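Local coordinates for short-chain type dehydrogenase/reductase (PDB 3SVT), which probably catalyses an NAD-dependent oxidation or reduction, as other short-chain dehydrogenases/reductases do, on a substrate that remains unspecified, at residues 13-18 with 83-88; 73-78 with 127-132; 94-99 with 145-150. All blocks are in the same frame, centred on the assembly; numbering follows the deposited sequence.

Contact 1: 13-18 with 83-88; sequences TYLVTG and DAVTAW
The hydroxyl of Thr13 is hydrogen-bonded to ND1 of His89, just beyond the helical segment 83-88, while the methyl on the same CB does the packing against that segment. OG1 lies anti to the carbonyl carbon (chi1 -52°), which places CG2 anti to the backbone N and sends it toward the helix. There it meets CG2 of Val85, the two methyls 3.5 Å apart, as the two side chains pass in opposite senses. The same Thr13 CG2 approaches the six-membered part of the Trp88 indole obliquely, 3.8 Å from CE3. Helix 75-89 runs nearly antiparallel to strand 13-17 (164°, segment axes 8.6 Å apart), as expected where a helix of a Rossmann-type domain lies on its parallel sheet. Strand 13-17 is the first strand of that domain, and Thr17 and Gly18 open the glycine-rich TGxxxGxG sequence that binds the dinucleotide in the family. Further along the strand, Val85 turns its two branches to different neighbours: CG2 lies 4.0 Å from the carbonyl oxygen of Tyr14, and CG1 4.3 Å from CB of Leu15. The Trp88 ring also makes a cation-pi contact with Arg66 of strand 64-69.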
loop_
_atom_site.group_PDB
_atom_site.type_symbol
_atom_site.label_atom_id
_atom_site.label_comp_id
_atom_site.label_asym_id
_atom_site.label_seq_id
_atom_site.Cartn_x
_atom_site.Cartn_y
_atom_site.Cartn_z
ATOM N N THR B 13 3.774 3.801 33.604
ATOM C CA THR B 13 3.446 5.210 33.432
ATOM C C THR B 13 3.330 5.555 31.960
ATOM O O THR B 13 4.173 5.159 31.165
ATOM C CB THR B 13 4.496 6.118 34.085
ATOM O OG1 THR B 13 4.693 5.703 35.444
ATOM C CG2 THR B 13 4.032 7.600 34.071
ATOM N N TYR B 14 2.278 6.292 31.614
ATOM C CA TYR B 14 2.003 6.672 30.228
ATOM C C TYR B 14 1.690 8.154 30.092
ATOM O O TYR B 14 1.102 8.744 30.983
ATOM C CB TYR B 14 0.829 5.858 29.666
ATOM C CG TYR B 14 1.093 4.393 29.725
ATOM C CD1 TYR B 14 1.760 3.745 28.698
ATOM C CD2 TYR B 14 0.720 3.644 30.853
ATOM C CE1 TYR B 14 2.035 2.368 28.781
ATOM C CE2 TYR B 14 0.990 2.298 30.937
ATOM C CZ TYR B 14 1.652 1.659 29.902
ATOM O OH TYR B 14 1.914 0.296 30.010
ATOM N N LEU B 15 2.081 8.726 28.954
ATOM C CA LEU B 15 1.679 10.065 28.555
ATOM C C LEU B 15 0.569 9.966 27.488
ATOM O O LEU B 15 0.691 9.226 26.509
ATOM C CB LEU B 15 2.875 10.827 27.980
ATOM C CG LEU B 15 2.562 12.246 27.494
ATOM C CD1 LEU B 15 2.346 13.157 28.720
ATOM C CD2 LEU B 15 3.679 12.732 26.593
ATOM N N VAL B 16 -0.511 10.715 27.678
ATOM C CA VAL B 16 -1.590 10.784 26.684
ATOM C C VAL B 16 -1.888 12.228 26.277
ATOM O O VAL B 16 -2.282 13.063 27.117
ATOM C CB VAL B 16 -2.859 10.097 27.178
ATOM C CG1 VAL B 16 -3.954 10.158 26.085
ATOM C CG2 VAL B 16 -2.550 8.606 27.560
ATOM N N THR B 17 -1.676 12.527 25.001
ATOM C CA THR B 17 -1.893 13.880 24.479
ATOM C C THR B 17 -3.316 13.956 23.930
ATOM O O THR B 17 -3.868 12.951 23.439
ATOM C CB THR B 17 -0.877 14.291 23.377
ATOM O OG1 THR B 17 -1.229 13.653 22.147
ATOM C CG2 THR B 17 0.596 13.922 23.797
ATOM N N GLY B 18 -3.914 15.135 24.052
ATOM C CA GLY B 18 -5.340 15.307 23.777
ATOM C C GLY B 18 -6.165 14.514 24.776
ATOM O O GLY B 18 -7.258 14.066 24.465
ATOM N N ASP B 83 9.472 15.510 30.491
ATOM C CA ASP B 83 10.321 15.468 31.709
ATOM C C ASP B 83 9.492 15.126 32.935
ATOM O O ASP B 83 9.859 14.276 33.729
ATOM C CB ASP B 83 10.987 16.824 31.987
ATOM C CG ASP B 83 11.961 17.250 30.902
ATOM O OD1 ASP B 83 12.459 16.391 30.160
ATOM O OD2 ASP B 83 12.249 18.464 30.812
ATOM N N ALA B 84 8.375 15.813 33.076
ATOM C CA ALA B 84 7.513 15.651 34.242
ATOM C C ALA B 84 6.941 14.252 34.334
ATOM O O ALA B 84 6.961 13.651 35.383
ATOM C CB ALA B 84 6.394 16.651 34.190
ATOM N N VAL B 85 6.429 13.714 33.231
ATOM C CA VAL B 85 5.856 12.382 33.316
ATOM C C VAL B 85 6.909 11.315 33.616
ATOM O O VAL B 85 6.636 10.360 34.297
ATOM C CB VAL B 85 5.029 12.002 32.107
ATOM C CG1 VAL B 85 5.885 11.880 30.850
ATOM C CG2 VAL B 85 4.308 10.687 32.409
ATOM N N THR B 86 8.114 11.504 33.101
ATOM C CA THR B 86 9.206 10.581 33.310
ATOM C C THR B 86 9.772 10.654 34.738
ATOM O O THR B 86 10.114 9.638 35.347
ATOM C CB THR B 86 10.319 10.892 32.304
ATOM O OG1 THR B 86 9.766 10.893 30.977
ATOM C CG2 THR B 86 11.446 9.874 32.416
ATOM N N ALA B 87 9.871 11.873 35.249
ATOM C CA ALA B 87 10.345 12.126 36.602
ATOM C C ALA B 87 9.359 11.597 37.650
ATOM O O ALA B 87 9.745 11.352 38.800
ATOM C CB ALA B 87 10.588 13.618 36.804
ATOM N N TRP B 88 8.101 11.405 37.248
ATOM C CA TRP B 88 7.050 10.987 38.179
ATOM C C TRP B 88 7.461 9.731 38.953
ATOM O O TRP B 88 7.506 9.744 40.176
ATOM C CB TRP B 88 5.761 10.736 37.408
ATOM C CG TRP B 88 4.494 10.540 38.224
ATOM C CD1 TRP B 88 4.364 10.495 39.590
ATOM C CD2 TRP B 88 3.175 10.331 37.697
ATOM N NE1 TRP B 88 3.040 10.291 39.934
ATOM C CE2 TRP B 88 2.295 10.190 38.788
ATOM C CE3 TRP B 88 2.651 10.275 36.404
ATOM C CZ2 TRP B 88 0.924 9.985 38.619
ATOM C CZ3 TRP B 88 1.274 10.074 36.243
ATOM C CH2 TRP B 88 0.438 9.934 37.338
#

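Contact 2: 73-78 with 127-132; sequences TNEDET and TMYVLK
The carbonyl oxygen of Thr73 comes to the edge of the Tyr129 ring, 3.7 Å from CE2. A water links the two residues more firmly, donating to Thr73 O at 2.8 Å and accepting from Tyr129 OH at 2.7 Å; it sits at the ring edge, in plane. The same phenol oxygen is also hydrogen-bonded to Arg117 of the second subunit. Asn74 stands at the N-cap position of helix 75-89, but its side chain makes no capping bond; ND2 instead bonds to OE2 of Glu77, from above the carboxylate plane. CB of Glu75 stands over the centre of the Tyr129 ring in a CH-pi contact, 3.7 Å from the centroid and 10° off the normal. With CG anti to the backbone N (chi1 -179°) and the chain extended, the Glu75 carboxylate ends nearly parallel to the ring, 4° apart in plane. Here helix 75-89 packs on helix 113-140, the long helix that in this family commonly builds the subunit interface. Lys132 NZ crosses to Glu75 OE2 at 2.7 Å, a salt bridge on the syn lone pair, and also bonds to Val111 O and Ser113 OG of the second subunit; Glu75 OE1 bonds to that same serine, and OE2 also to NE2 of His133. One turn on, Thr78 points CG2 at the backbone of Tyr129 and Val130, 3.7 Å from CG2 of Val130.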
loop_
_atom_site.group_PDB
_atom_site.type_symbol
_atom_site.label_atom_id
_atom_site.label_comp_id
_atom_site.label_asym_id
_atom_site.label_seq_id
_atom_site.Cartn_x
_atom_site.Cartn_y
_atom_site.Cartn_z
ATOM N N THR B 73 2.327 22.714 19.803
ATOM C CA THR B 73 3.028 23.457 18.746
ATOM C C THR B 73 4.254 24.211 19.278
ATOM O O THR B 73 5.054 24.744 18.505
ATOM C CB THR B 73 2.097 24.418 17.944
ATOM O OG1 THR B 73 1.654 25.517 18.771
ATOM C CG2 THR B 73 0.888 23.655 17.385
ATOM N N ASN B 74 4.422 24.225 20.599
ATOM C CA ASN B 74 5.623 24.782 21.226
ATOM C C ASN B 74 6.447 23.630 21.798
ATOM O O ASN B 74 6.012 22.958 22.721
ATOM C CB ASN B 74 5.242 25.764 22.346
ATOM C CG ASN B 74 4.452 26.966 21.842
ATOM O OD1 ASN B 74 4.515 27.340 20.653
ATOM N ND2 ASN B 74 3.706 27.599 22.757
ATOM N N GLU B 75 7.630 23.396 21.245
ATOM C CA GLU B 75 8.420 22.220 21.606
ATOM C C GLU B 75 8.895 22.234 23.061
ATOM O O GLU B 75 9.039 21.191 23.690
ATOM C CB GLU B 75 9.641 22.098 20.681
ATOM C CG GLU B 75 10.530 20.879 20.953
ATOM C CD GLU B 75 11.726 20.763 20.014
ATOM O OE1 GLU B 75 11.966 21.673 19.173
ATOM O OE2 GLU B 75 12.443 19.752 20.144
ATOM N N ASP B 76 9.177 23.418 23.577
ATOM C CA ASP B 76 9.644 23.554 24.960
ATOM C C ASP B 76 8.574 23.038 25.914
ATOM O O ASP B 76 8.884 22.356 26.893
ATOM C CB ASP B 76 10.007 25.015 25.291
ATOM C CG ASP B 76 8.866 25.994 24.999
ATOM O OD1 ASP B 76 7.937 25.684 24.194
ATOM O OD2 ASP B 76 8.909 27.102 25.560
ATOM N N GLU B 77 7.316 23.335 25.606
ATOM C CA GLU B 77 6.202 22.907 26.461
ATOM C C GLU B 77 6.029 21.401 26.443
ATOM O O GLU B 77 5.826 20.790 27.493
ATOM C CB GLU B 77 4.905 23.581 26.047
ATOM C CG GLU B 77 4.911 25.065 26.285
ATOM C CD GLU B 77 3.532 25.674 26.136
ATOM O OE1 GLU B 77 2.527 25.012 26.472
ATOM O OE2 GLU B 77 3.450 26.814 25.687
ATOM N N THR B 78 6.137 20.818 25.244
ATOM C CA THR B 78 6.171 19.344 25.045
ATOM C C THR B 78 7.332 18.675 25.794
ATOM O O THR B 78 7.155 17.666 26.474
ATOM C CB THR B 78 6.270 19.027 23.521
ATOM O OG1 THR B 78 5.123 19.591 22.856
ATOM C CG2 THR B 78 6.350 17.501 23.232
ATOM N N THR B 127 3.399 16.376 16.442
ATOM C CA THR B 127 3.744 14.963 16.555
ATOM C C THR B 127 5.239 14.725 16.672
ATOM O O THR B 127 5.690 13.937 17.511
ATOM C CB THR B 127 3.218 14.153 15.375
ATOM O OG1 THR B 127 1.802 14.345 15.228
ATOM C CG2 THR B 127 3.511 12.688 15.584
ATOM N N MET B 128 6.026 15.415 15.850
ATOM C CA MET B 128 7.459 15.246 15.878
ATOM C C MET B 128 8.024 15.605 17.246
ATOM O O MET B 128 8.834 14.862 17.809
ATOM C CB MET B 128 8.110 16.090 14.803
ATOM C CG MET B 128 9.557 15.875 14.702
ATOM S SD MET B 128 10.649 16.771 15.869
ATOM C CE MET B 128 10.860 18.331 15.032
ATOM N N TYR B 129 7.569 16.728 17.807
ATOM C CA TYR B 129 8.071 17.116 19.136
ATOM C C TYR B 129 7.746 16.052 20.190
ATOM O O TYR B 129 8.613 15.673 20.996
ATOM C CB TYR B 129 7.566 18.479 19.592
ATOM C CG TYR B 129 7.731 19.607 18.612
ATOM C CD1 TYR B 129 8.813 19.676 17.758
ATOM C CD2 TYR B 129 6.797 20.619 18.552
ATOM C CE1 TYR B 129 8.943 20.722 16.873
ATOM C CE2 TYR B 129 6.921 21.645 17.675
ATOM C CZ TYR B 129 7.990 21.693 16.830
ATOM O OH TYR B 129 8.104 22.746 15.944
ATOM N N VAL B 130 6.504 15.574 20.186
ATOM C CA VAL B 130 6.097 14.556 21.136
ATOM C C VAL B 130 6.940 13.293 21.003
ATOM O O VAL B 130 7.419 12.757 22.000
ATOM C CB VAL B 130 4.591 14.231 21.022
ATOM C CG1 VAL B 130 4.232 13.018 21.869
ATOM C CG2 VAL B 130 3.756 15.448 21.501
ATOM N N LEU B 131 7.148 12.845 19.768
ATOM C CA LEU B 131 7.907 11.621 19.520
ATOM C C LEU B 131 9.406 11.783 19.858
ATOM O O LEU B 131 9.989 10.914 20.501
ATOM C CB LEU B 131 7.726 11.194 18.076
ATOM C CG LEU B 131 8.422 9.905 17.575
ATOM C CD1 LEU B 131 7.758 8.596 18.011
ATOM C CD2 LEU B 131 8.489 9.946 16.094
ATOM N N LYS B 132 10.009 12.892 19.411
ATOM C CA LYS B 132 11.409 13.199 19.667
ATOM C C LYS B 132 11.717 13.043 21.140
ATOM O O LYS B 132 12.609 12.295 21.522
ATOM C CB LYS B 132 11.699 14.633 19.218
ATOM C CG LYS B 132 13.151 15.146 19.369
ATOM C CD LYS B 132 13.268 16.531 18.782
ATOM C CE LYS B 132 14.558 17.252 19.138
ATOM N NZ LYS B 132 14.503 18.691 18.671
HETATM O O HOH W 1 5.991 24.407 15.882
#

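Contact 3: 94-99 with 145-150; sequences GVVHCA and SFVGIS
Val95 and Phe146 extend alongside one another on one face of the sheet, with CG1 of the valine 3.6 Å from CE2 of the ring. CG of Phe146 is anti to its backbone N (chi1 -173°), and this swings the ring toward strand 94-97. Its far end comes within 3.9 Å of CB of His97, with CZ as the touching atom, and the residues Val130 and Leu131 of helix 113-140 close over it. On the other face Val96 and Val147 are neighbours; Val96 CG1 also meets Ile149 CD1 at 4.1 Å, and toward the strand ends CG1 of Ile149 lies 3.7 Å from SG of Cys98.

Between the two faces run the parallel strands 94-97 and 145-149, adjacent at the centre of the Rossmann sheet and joined by the crossover through helix 113-140. Four backbone hydrogen bonds hold them. Val95 N gives to Ser145 O at 3.1 Å, and Val95 O accepts from Val147 N at 2.8 Å. His97 N then points almost straight at Val147 O (2.8 Å, 170° at the hydrogen), and His97 O takes Ile149 N at 2.9 Å. At the polar end of strand 94-97, both ring nitrogens of His97 are hydrogen-bonded to threonine hydroxyls, ND1 to Thr17 and NE2 to Thr127. His97 begins the sequence His-Cys-Ala-Gly, probably the counterpart of the family's Asn-Asn-Ala-Gly motif. The inter-strand bonds thus satisfy the buried peptide groups they join while apolar side chains pack on the faces, and the two threonines probably limit rotation of the imidazole.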
loop_
_atom_site.group_PDB
_atom_site.type_symbol
_atom_site.label_atom_id
_atom_site.label_comp_id
_atom_site.label_asym_id
_atom_site.label_seq_id
_atom_site.Cartn_x
_atom_site.Cartn_y
_atom_site.Cartn_z
ATOM N N GLY B 94 5.159 4.431 27.892
ATOM C CA GLY B 94 4.540 4.588 26.589
ATOM C C GLY B 94 3.822 5.888 26.407
ATOM O O GLY B 94 3.684 6.670 27.345
ATOM N N VAL B 95 3.334 6.076 25.187
ATOM C CA VAL B 95 2.672 7.298 24.800
ATOM C C VAL B 95 1.565 6.929 23.864
ATOM O O VAL B 95 1.741 6.065 23.011
ATOM C CB VAL B 95 3.644 8.270 24.019
ATOM C CG1 VAL B 95 2.909 9.494 23.508
ATOM C CG2 VAL B 95 4.792 8.692 24.892
ATOM N N VAL B 96 0.438 7.610 24.014
ATOM C CA VAL B 96 -0.613 7.610 23.020
ATOM C C VAL B 96 -0.884 9.050 22.621
ATOM O O VAL B 96 -1.309 9.888 23.461
ATOM C CB VAL B 96 -1.896 6.956 23.530
ATOM C CG1 VAL B 96 -2.892 6.775 22.347
ATOM C CG2 VAL B 96 -1.602 5.596 24.192
ATOM N N HIS B 97 -0.625 9.347 21.350
ATOM C CA HIS B 97 -0.661 10.708 20.850
ATOM C C HIS B 97 -1.963 10.928 20.077
ATOM O O HIS B 97 -2.109 10.510 18.926
ATOM C CB HIS B 97 0.616 11.030 20.041
ATOM C CG HIS B 97 0.591 12.365 19.353
ATOM N ND1 HIS B 97 0.509 13.562 20.040
ATOM C CD2 HIS B 97 0.602 12.690 18.035
ATOM C CE1 HIS B 97 0.480 14.562 19.176
ATOM N NE2 HIS B 97 0.553 14.062 17.955
ATOM N N CYS B 98 -2.924 11.558 20.753
ATOM C CA CYS B 98 -4.232 11.847 20.170
ATOM C C CYS B 98 -4.448 13.316 19.831
ATOM O O CYS B 98 -5.471 13.650 19.175
ATOM C CB CYS B 98 -5.347 11.432 21.124
ATOM S SG CYS B 98 -5.052 9.879 21.931
ATOM N N ALA B 99 -3.552 14.180 20.304
ATOM C CA ALA B 99 -3.649 15.608 20.040
ATOM C C ALA B 99 -3.421 15.861 18.561
ATOM O O ALA B 99 -2.507 15.298 17.962
ATOM C CB ALA B 99 -2.637 16.380 20.871
ATOM N N SER B 145 6.547 1.831 24.170
ATOM C CA SER B 145 5.603 1.722 23.052
ATOM C C SER B 145 4.907 3.046 22.755
ATOM O O SER B 145 4.250 3.603 23.629
ATOM C CB SER B 145 4.538 0.633 23.360
ATOM O OG SER B 145 3.555 0.583 22.319
ATOM N N PHE B 146 5.062 3.549 21.531
ATOM C CA PHE B 146 4.490 4.828 21.140
ATOM C C PHE B 146 3.339 4.524 20.161
ATOM O O PHE B 146 3.541 3.820 19.188
ATOM C CB PHE B 146 5.553 5.692 20.453
ATOM C CG PHE B 146 5.106 7.095 20.170
ATOM C CD1 PHE B 146 4.233 7.372 19.121
ATOM C CD2 PHE B 146 5.557 8.155 20.968
ATOM C CE1 PHE B 146 3.812 8.679 18.873
ATOM C CE2 PHE B 146 5.140 9.454 20.726
ATOM C CZ PHE B 146 4.270 9.721 19.684
ATOM N N VAL B 147 2.155 5.034 20.432
ATOM C CA VAL B 147 1.026 4.862 19.549
ATOM C C VAL B 147 0.527 6.230 19.057
ATOM O O VAL B 147 0.057 7.084 19.840
ATOM C CB VAL B 147 -0.116 4.110 20.276
ATOM C CG1 VAL B 147 -1.350 3.899 19.325
ATOM C CG2 VAL B 147 0.408 2.783 20.850
ATOM N N GLY B 148 0.611 6.434 17.757
ATOM C CA GLY B 148 0.098 7.632 17.138
ATOM C C GLY B 148 -1.307 7.438 16.622
ATOM O O GLY B 148 -1.607 6.442 15.938
ATOM N N ILE B 149 -2.180 8.389 16.925
ATOM C CA ILE B 149 -3.548 8.333 16.390
ATOM C C ILE B 149 -3.672 9.148 15.105
ATOM O O ILE B 149 -3.588 10.374 15.118
ATOM C CB ILE B 149 -4.598 8.818 17.380
ATOM C CG1 ILE B 149 -4.446 8.093 18.725
ATOM C CG2 ILE B 149 -6.010 8.621 16.773
ATOM C CD1 ILE B 149 -4.698 6.608 18.670
ATOM N N SER B 150 -3.884 8.443 14.002
ATOM C CA SER B 150 -3.962 9.050 12.687
ATOM C C SER B 150 -5.439 9.213 12.288
ATOM O O SER B 150 -6.221 9.698 13.082
ATOM C CB SER B 150 -3.162 8.200 11.707
ATOM O OG SER B 150 -3.211 8.694 10.378
#

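The three contacts lie with centres 12 to 13 Å apart and join the central sheet of the Rossmann domain to helices 75-89 and 113-140 packed on it. Contacts 1 and 3 meet in the sheet, where strands 13-17 and 94-97 are neighbours: Leu15 O and Val96 N are 3.0 Å apart, and Thr17 OG1 is also 3.0 Å from Ala99 N. Contact 2 lies over these strands; CG2 of Val130 packs 4.2 Å from CG2 of Thr17, and CG1 of Val130 stands 3.9 Å from CE2 of Phe146. Helix 75-89 serves contacts 1 and 2, its start reaching the subunit interface and its end lying on the sheet. In relatives the cofactor binds at the C-terminal ends of strands such as 13-17 and 94-97.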